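Local coordinates for protein dihydroxyacetone kinase (Citrobacter freundii, PDB 1UN8) that catalyses the ATP-dependent phosphorylation of dihydroxyacetone to dihydroxyacetone phosphate as a homodimer that uses divalent metal ions, at residues A[50-55]-A[96-101]; A[89-94]-A[119-124]; A[123-126]-A[131-134]. One frame throughout, in Å; residues are numbered along the deposited sequence.

Overall arrangement
All three contacts lie in one part of the dihydroxyacetone-binding region, where helices 88-98 and 112-127 cover one face of the mixed sheet. Interactions 1 and 2 are buried and share helix 88-98: the first seats its C-terminal end on strand 52-59, the second packs its middle against helix 112-127. Interaction 3 follows that second helix to the outermost strand, 132-137, and is only partly buried. Chemistry changes with depth. Small and branched apolar groups dominate the first two, while interaction 3 adds an arginine and two glutamates. L92 CD1 of interaction 2 packs against A125 CB of interaction 3, 3.9 Å away, so the helix-helix and helix-strand layers are continuous.

Interaction 1 (A[50-55]-A[96-101]); sequences NVAVIS and QAVTGE
V98, in the last turn of helix 88-98, lays one methyl against both A52 and I54 of strand 52-59. This is helix-on-sheet packing within a beta-alpha-beta crossover: the chain leaves strand 76-80, passes through the helix and returns in strand 104-109, with strand 52-59 running between those two. A52 and I54, two apart on the strand, turn the same face to the helix, whereas V53 faces helix 155-167 across the sheet. The V98 and I54 side chains cross obliquely, and V98 CG2 comes 3.8 Å from I54 CD1. With CG1 of V98 anti to the carbonyl carbon (chi1 -55°), CG2 falls between the backbone N and that carbon, and this methyl also reaches A52 CB at 4.1 Å. The longer isoleucine extends to meet the helix, also packing on A94 and I95. Where the helix ends, the short side chain of alanine suits the closer backbone: A52 CB faces the carbonyl V98 O at 3.7 Å and also lies beside T99 OG1. That hydroxyl, set beside its own backbone N, is hydrogen-bonded to I95 O, so a polar group is accommodated in a buried, largely apolar seam. Beyond T99 the two backbones are joined by a water, which donates to N50 O at 2.9 Å and accepts from G100 N at 3.0 Å.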
loop_
_atom_site.group_PDB
_atom_site.type_symbol
_atom_site.label_atom_id
_atom_site.label_comp_id
_atom_site.label_asym_id
_atom_site.label_seq_id
_atom_site.Cartn_x
_atom_site.Cartn_y
_atom_site.Cartn_z
ATOM N N ASN A 50 14.659 1.394 -31.850
ATOM C CA ASN A 50 13.256 1.697 -31.622
ATOM C C ASN A 50 13.126 3.089 -31.027
ATOM O O ASN A 50 14.098 3.661 -30.526
ATOM C CB ASN A 50 12.621 0.680 -30.673
ATOM C CG ASN A 50 12.304 -0.637 -31.361
ATOM O OD1 ASN A 50 11.942 -0.659 -32.544
ATOM N ND2 ASN A 50 12.416 -1.741 -30.621
ATOM N N VAL A 51 11.925 3.644 -31.097
ATOM C CA VAL A 51 11.685 4.972 -30.555
ATOM C C VAL A 51 11.718 4.930 -29.036
ATOM O O VAL A 51 11.159 4.030 -28.417
ATOM C CB VAL A 51 10.321 5.523 -31.013
ATOM C CG1 VAL A 51 9.974 6.779 -30.221
ATOM C CG2 VAL A 51 10.364 5.832 -32.511
ATOM N N ALA A 52 12.391 5.901 -28.439
ATOM C CA ALA A 52 12.477 5.971 -26.993
ATOM C C ALA A 52 11.240 6.662 -26.408
ATOM O O ALA A 52 10.763 7.669 -26.942
ATOM C CB ALA A 52 13.741 6.731 -26.587
ATOM N N VAL A 53 10.715 6.109 -25.321
ATOM C CA VAL A 53 9.564 6.696 -24.644
ATOM C C VAL A 53 10.029 7.127 -23.248
ATOM O O VAL A 53 10.142 6.295 -22.337
ATOM C CB VAL A 53 8.414 5.674 -24.500
ATOM C CG1 VAL A 53 7.207 6.313 -23.837
ATOM C CG2 VAL A 53 8.033 5.114 -25.865
ATOM N N ILE A 54 10.288 8.414 -23.063
ATOM C CA ILE A 54 10.777 8.942 -21.781
ATOM C C ILE A 54 9.653 9.586 -20.969
ATOM O O ILE A 54 8.734 10.200 -21.538
ATOM C CB ILE A 54 11.880 9.997 -21.989
ATOM C CG1 ILE A 54 13.200 9.321 -22.366
ATOM C CG2 ILE A 54 12.045 10.847 -20.738
ATOM C CD1 ILE A 54 14.272 10.286 -22.821
ATOM N N SER A 55 9.730 9.444 -19.651
ATOM C CA SER A 55 8.749 10.063 -18.780
ATOM C C SER A 55 9.425 10.532 -17.499
ATOM O O SER A 55 10.656 10.626 -17.424
ATOM C CB SER A 55 7.625 9.087 -18.444
ATOM O OG SER A 55 6.522 9.765 -17.868
ATOM N N GLN A 96 19.486 12.523 -24.742
ATOM C CA GLN A 96 20.761 12.225 -25.381
ATOM C C GLN A 96 21.279 10.839 -25.020
ATOM O O GLN A 96 21.978 10.202 -25.812
ATOM C CB GLN A 96 21.814 13.233 -24.946
ATOM C CG GLN A 96 21.509 14.659 -25.300
ATOM C CD GLN A 96 22.779 15.440 -25.540
ATOM O OE1 GLN A 96 23.436 15.267 -26.573
ATOM N NE2 GLN A 96 23.148 16.288 -24.584
ATOM N N ALA A 97 20.942 10.377 -23.826
ATOM C CA ALA A 97 21.425 9.094 -23.364
ATOM C C ALA A 97 20.762 7.861 -23.954
ATOM O O ALA A 97 21.392 6.811 -24.052
ATOM C CB ALA A 97 21.329 9.042 -21.862
ATOM N N VAL A 98 19.503 7.977 -24.361
ATOM C CA VAL A 98 18.785 6.815 -24.867
ATOM C C VAL A 98 18.097 7.000 -26.201
ATOM O O VAL A 98 17.394 6.096 -26.667
ATOM C CB VAL A 98 17.698 6.371 -23.854
ATOM C CG1 VAL A 98 18.323 6.119 -22.503
ATOM C CG2 VAL A 98 16.615 7.443 -23.738
ATOM N N THR A 99 18.282 8.161 -26.818
ATOM C CA THR A 99 17.628 8.426 -28.089
ATOM C C THR A 99 18.538 8.266 -29.299
ATOM O O THR A 99 19.630 8.843 -29.355
ATOM C CB THR A 99 17.018 9.847 -28.112
ATOM O OG1 THR A 99 16.166 10.011 -26.974
ATOM C CG2 THR A 99 16.184 10.057 -29.377
ATOM N N GLY A 100 18.063 7.467 -30.256
ATOM C CA GLY A 100 18.777 7.229 -31.497
ATOM C C GLY A 100 18.068 7.985 -32.610
ATOM O O GLY A 100 17.193 8.813 -32.348
ATOM N N GLU A 101 18.429 7.705 -33.857
ATOM C CA GLU A 101 17.813 8.399 -34.980
ATOM C C GLU A 101 16.296 8.283 -34.995
ATOM O O GLU A 101 15.608 9.168 -35.496
ATOM C CB GLU A 101 18.389 7.880 -36.299
ATOM C CG GLU A 101 19.554 8.710 -36.825
ATOM C CD GLU A 101 20.315 8.010 -37.948
ATOM O OE1 GLU A 101 21.061 7.044 -37.652
ATOM O OE2 GLU A 101 20.161 8.422 -39.126
HETATM O O HOH W 1 15.248 6.326 -30.378
#

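Interaction 2 (A[89-94]-A[119-124]); sequences DAVLTA and GLAAEK
A121 is the first residue of segment 119-124 to meet the other helix, and it does so with its single methyl: A121 CB lies 3.4 Å from V91 CG1, a close apolar contact. V91 presents that branch with CG1 anti to the backbone N (chi1 180°), and its CB is also near the alanine methyl. The methyl of alanine suits a place where the two helix axes approach to 8.3 Å. The backbone of A121 is used as well, for L92 CD1 rests 3.9 Å from A121 O. A122, next along, points away from segment 89-94 and packs on Y467 of the second subunit. The two helices belong to successive beta-alpha-beta units and lie side by side on one face of the sheet, running in broadly the same direction with a signed crossing angle of -46°. E123 also serves the dimer: its OE1 is hydrogen-bonded to Q463 NE2 and Y467 OH of the second subunit. K124, one turn beyond A121, returns to the helix pair, and its CB lies 4.1 Å from L92 CD2. L92 thus spreads its two methyls over successive turns, one at A121 and the other at K124, an arrangement for which a forked leucine is apt; it also packs on A346 of the second subunit. The lysine side chain crosses the leucine at about a right angle and then stretches out along an extended chain, combining an apolar base with a charged end. K124 NZ stops 6.6 Å from D89 OD2, too far for a salt bridge, though the opposite charges may attract weakly.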
loop_
_atom_site.group_PDB
_atom_site.type_symbol
_atom_site.label_atom_id
_atom_site.label_comp_id
_atom_site.label_asym_id
_atom_site.label_seq_id
_atom_site.Cartn_x
_atom_site.Cartn_y
_atom_site.Cartn_z
ATOM N N ASP A 89 18.221 20.349 -17.516
ATOM C CA ASP A 89 19.465 19.630 -17.731
ATOM C C ASP A 89 19.226 18.124 -17.633
ATOM O O ASP A 89 19.653 17.338 -18.492
ATOM C CB ASP A 89 20.461 20.050 -16.659
ATOM C CG ASP A 89 21.859 20.205 -17.191
ATOM O OD1 ASP A 89 22.394 19.229 -17.779
ATOM O OD2 ASP A 89 22.421 21.314 -17.018
ATOM N N ALA A 90 18.539 17.727 -16.570
ATOM C CA ALA A 90 18.258 16.327 -16.355
ATOM C C ALA A 90 17.501 15.707 -17.518
ATOM O O ALA A 90 17.896 14.656 -18.029
ATOM C CB ALA A 90 17.472 16.153 -15.060
ATOM N N VAL A 91 16.418 16.351 -17.946
ATOM C CA VAL A 91 15.614 15.806 -19.025
ATOM C C VAL A 91 16.435 15.653 -20.292
ATOM O O VAL A 91 16.368 14.623 -20.966
ATOM C CB VAL A 91 14.368 16.686 -19.317
ATOM C CG1 VAL A 91 13.553 16.081 -20.470
ATOM C CG2 VAL A 91 13.499 16.787 -18.075
ATOM N N LEU A 92 17.222 16.673 -20.611
ATOM C CA LEU A 92 18.046 16.623 -21.812
ATOM C C LEU A 92 18.975 15.413 -21.738
ATOM O O LEU A 92 19.029 14.596 -22.665
ATOM C CB LEU A 92 18.870 17.907 -21.944
ATOM C CG LEU A 92 19.707 18.027 -23.222
ATOM C CD1 LEU A 92 18.824 17.770 -24.441
ATOM C CD2 LEU A 92 20.349 19.414 -23.292
ATOM N N THR A 93 19.696 15.305 -20.623
ATOM C CA THR A 93 20.622 14.211 -20.402
ATOM C C THR A 93 19.998 12.865 -20.720
ATOM O O THR A 93 20.649 11.995 -21.301
ATOM C CB THR A 93 21.105 14.205 -18.956
ATOM O OG1 THR A 93 21.797 15.429 -18.691
ATOM C CG2 THR A 93 22.029 13.034 -18.701
ATOM N N ALA A 94 18.741 12.680 -20.341
ATOM C CA ALA A 94 18.064 11.415 -20.619
ATOM C C ALA A 94 17.827 11.226 -22.116
ATOM O O ALA A 94 18.006 10.137 -22.649
ATOM C CB ALA A 94 16.737 11.365 -19.873
ATOM N N GLY A 119 9.850 20.723 -21.823
ATOM C CA GLY A 119 9.720 21.514 -23.032
ATOM C C GLY A 119 11.018 22.181 -23.463
ATOM O O GLY A 119 11.449 22.020 -24.605
ATOM N N LEU A 120 11.645 22.944 -22.574
ATOM C CA LEU A 120 12.898 23.580 -22.942
ATOM C C LEU A 120 13.892 22.479 -23.318
ATOM O O LEU A 120 14.737 22.666 -24.193
ATOM C CB LEU A 120 13.454 24.414 -21.790
ATOM C CG LEU A 120 14.796 25.107 -22.067
ATOM C CD1 LEU A 120 14.791 25.756 -23.447
ATOM C CD2 LEU A 120 15.057 26.153 -20.987
ATOM N N ALA A 121 13.774 21.325 -22.667
ATOM C CA ALA A 121 14.659 20.202 -22.954
ATOM C C ALA A 121 14.467 19.712 -24.390
ATOM O O ALA A 121 15.434 19.504 -25.114
ATOM C CB ALA A 121 14.401 19.055 -21.973
ATOM N N ALA A 122 13.217 19.518 -24.787
ATOM C CA ALA A 122 12.909 19.065 -26.134
ATOM C C ALA A 122 13.480 20.057 -27.153
ATOM O O ALA A 122 14.026 19.661 -28.187
ATOM C CB ALA A 122 11.400 18.946 -26.309
ATOM N N GLU A 123 13.349 21.344 -26.844
ATOM C CA GLU A 123 13.836 22.391 -27.725
ATOM C C GLU A 123 15.339 22.324 -27.874
ATOM O O GLU A 123 15.861 22.436 -28.982
ATOM C CB GLU A 123 13.431 23.771 -27.197
ATOM C CG GLU A 123 11.935 23.982 -27.213
ATOM C CD GLU A 123 11.360 23.833 -28.603
ATOM O OE1 GLU A 123 10.201 23.373 -28.729
ATOM O OE2 GLU A 123 12.067 24.182 -29.576
ATOM N N LYS A 124 16.038 22.146 -26.762
ATOM C CA LYS A 124 17.491 22.060 -26.802
ATOM C C LYS A 124 17.918 20.778 -27.503
ATOM O O LYS A 124 18.996 20.711 -28.097
ATOM C CB LYS A 124 18.075 22.096 -25.387
ATOM C CG LYS A 124 18.004 23.451 -24.731
ATOM C CD LYS A 124 18.858 23.497 -23.476
ATOM C CE LYS A 124 18.961 24.929 -22.952
ATOM N NZ LYS A 124 19.933 25.046 -21.830
#

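Interaction 3 (A[123-126]-A[131-134]); sequences EKAR and NVEM
Helix segment 123-126 lies beside the start of strand 132-137, and the backbones come nearest between R126 CA and N131 CA, 6.2 Å apart. A125 CB meets V132 CG2 at 3.8 Å, a methyl-to-methyl contact in which the small alanine allows V132 to pack close against the helix. R126 instead reaches along the strand, its chain extended from CG to NE, and offers the edge of its guanidinium to V132 O. The NH2 bond is short and fairly straight (2.7 Å, 159°); it lies in the guanidinium plane but approaches 38° out of the carbonyl plane. NE adds a weak bond to the same oxygen. The contact closes the beta-alpha-beta unit of strand 104-109, helix 112-127 and strand 132-137. N131 and E133 bond through their backbones to strand 104-109, whereas V132 O, on the outermost strand within the chain, is met by the arginine, and a water links V132 N to R126 NE. Two glutamates extend the network: R126 NH2 makes a long salt bridge (3.9 Å) with OE1 of E133, a residue bent at chi2 (-52°) back toward the arginine, and R126 NH1 makes a long, weak ion pair with E123 OE1 at 3.4 Å.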
loop_
_atom_site.group_PDB
_atom_site.type_symbol
_atom_site.label_atom_id
_atom_site.label_comp_id
_atom_site.label_asym_id
_atom_site.label_seq_id
_atom_site.Cartn_x
_atom_site.Cartn_y
_atom_site.Cartn_z
ATOM N N GLU A 123 13.349 21.344 -26.844
ATOM C CA GLU A 123 13.836 22.391 -27.725
ATOM C C GLU A 123 15.339 22.324 -27.874
ATOM O O GLU A 123 15.861 22.436 -28.982
ATOM C CB GLU A 123 13.431 23.771 -27.197
ATOM C CG GLU A 123 11.935 23.982 -27.213
ATOM C CD GLU A 123 11.360 23.833 -28.603
ATOM O OE1 GLU A 123 10.201 23.373 -28.729
ATOM O OE2 GLU A 123 12.067 24.182 -29.576
ATOM N N LYS A 124 16.038 22.146 -26.762
ATOM C CA LYS A 124 17.491 22.060 -26.802
ATOM C C LYS A 124 17.918 20.778 -27.503
ATOM O O LYS A 124 18.996 20.711 -28.097
ATOM C CB LYS A 124 18.075 22.096 -25.387
ATOM C CG LYS A 124 18.004 23.451 -24.731
ATOM C CD LYS A 124 18.858 23.497 -23.476
ATOM C CE LYS A 124 18.961 24.929 -22.952
ATOM N NZ LYS A 124 19.933 25.046 -21.830
ATOM N N ALA A 125 17.063 19.766 -27.439
ATOM C CA ALA A 125 17.359 18.485 -28.058
ATOM C C ALA A 125 17.231 18.611 -29.567
ATOM O O ALA A 125 18.057 18.097 -30.321
ATOM C CB ALA A 125 16.402 17.418 -27.539
ATOM N N ARG A 126 16.180 19.301 -29.994
ATOM C CA ARG A 126 15.927 19.501 -31.408
ATOM C C ARG A 126 17.074 20.253 -32.054
ATOM O O ARG A 126 17.445 19.958 -33.187
ATOM C CB ARG A 126 14.607 20.247 -31.602
ATOM C CG ARG A 126 13.401 19.348 -31.411
ATOM C CD ARG A 126 12.098 20.105 -31.455
ATOM N NE ARG A 126 10.963 19.192 -31.432
ATOM C CZ ARG A 126 9.724 19.556 -31.128
ATOM N NH1 ARG A 126 9.466 20.822 -30.818
ATOM N NH2 ARG A 126 8.744 18.656 -31.126
ATOM N N ASN A 131 15.112 13.884 -32.884
ATOM C CA ASN A 131 13.713 14.031 -33.257
ATOM C C ASN A 131 12.920 13.827 -31.975
ATOM O O ASN A 131 12.973 12.754 -31.368
ATOM C CB ASN A 131 13.303 12.990 -34.292
ATOM C CG ASN A 131 13.830 13.311 -35.670
ATOM O OD1 ASN A 131 13.276 12.863 -36.666
ATOM N ND2 ASN A 131 14.905 14.088 -35.736
ATOM N N VAL A 132 12.190 14.860 -31.565
ATOM C CA VAL A 132 11.426 14.797 -30.330
ATOM C C VAL A 132 9.967 15.203 -30.459
ATOM O O VAL A 132 9.616 16.105 -31.223
ATOM C CB VAL A 132 12.060 15.700 -29.260
ATOM C CG1 VAL A 132 11.459 15.391 -27.898
ATOM C CG2 VAL A 132 13.571 15.518 -29.259
ATOM N N GLU A 133 9.122 14.521 -29.696
ATOM C CA GLU A 133 7.702 14.824 -29.652
ATOM C C GLU A 133 7.282 14.799 -28.179
ATOM O O GLU A 133 7.832 14.038 -27.375
ATOM C CB GLU A 133 6.897 13.799 -30.450
ATOM C CG GLU A 133 7.028 13.916 -31.972
ATOM C CD GLU A 133 6.754 15.318 -32.502
ATOM O OE1 GLU A 133 5.923 16.042 -31.912
ATOM O OE2 GLU A 133 7.364 15.692 -33.523
ATOM N N MET A 134 6.321 15.642 -27.821
ATOM C CA MET A 134 5.852 15.687 -26.445
ATOM C C MET A 134 4.340 15.539 -26.341
ATOM O O MET A 134 3.592 16.213 -27.049
ATOM C CB MET A 134 6.270 16.996 -25.788
ATOM C CG MET A 134 5.879 17.080 -24.338
ATOM S SD MET A 134 6.697 18.446 -23.474
ATOM C CE MET A 134 5.236 19.301 -22.930
HETATM O O HOH W 2 11.448 17.021 -33.477
HETATM O O HOH W 3 5.663 18.280 -29.590
#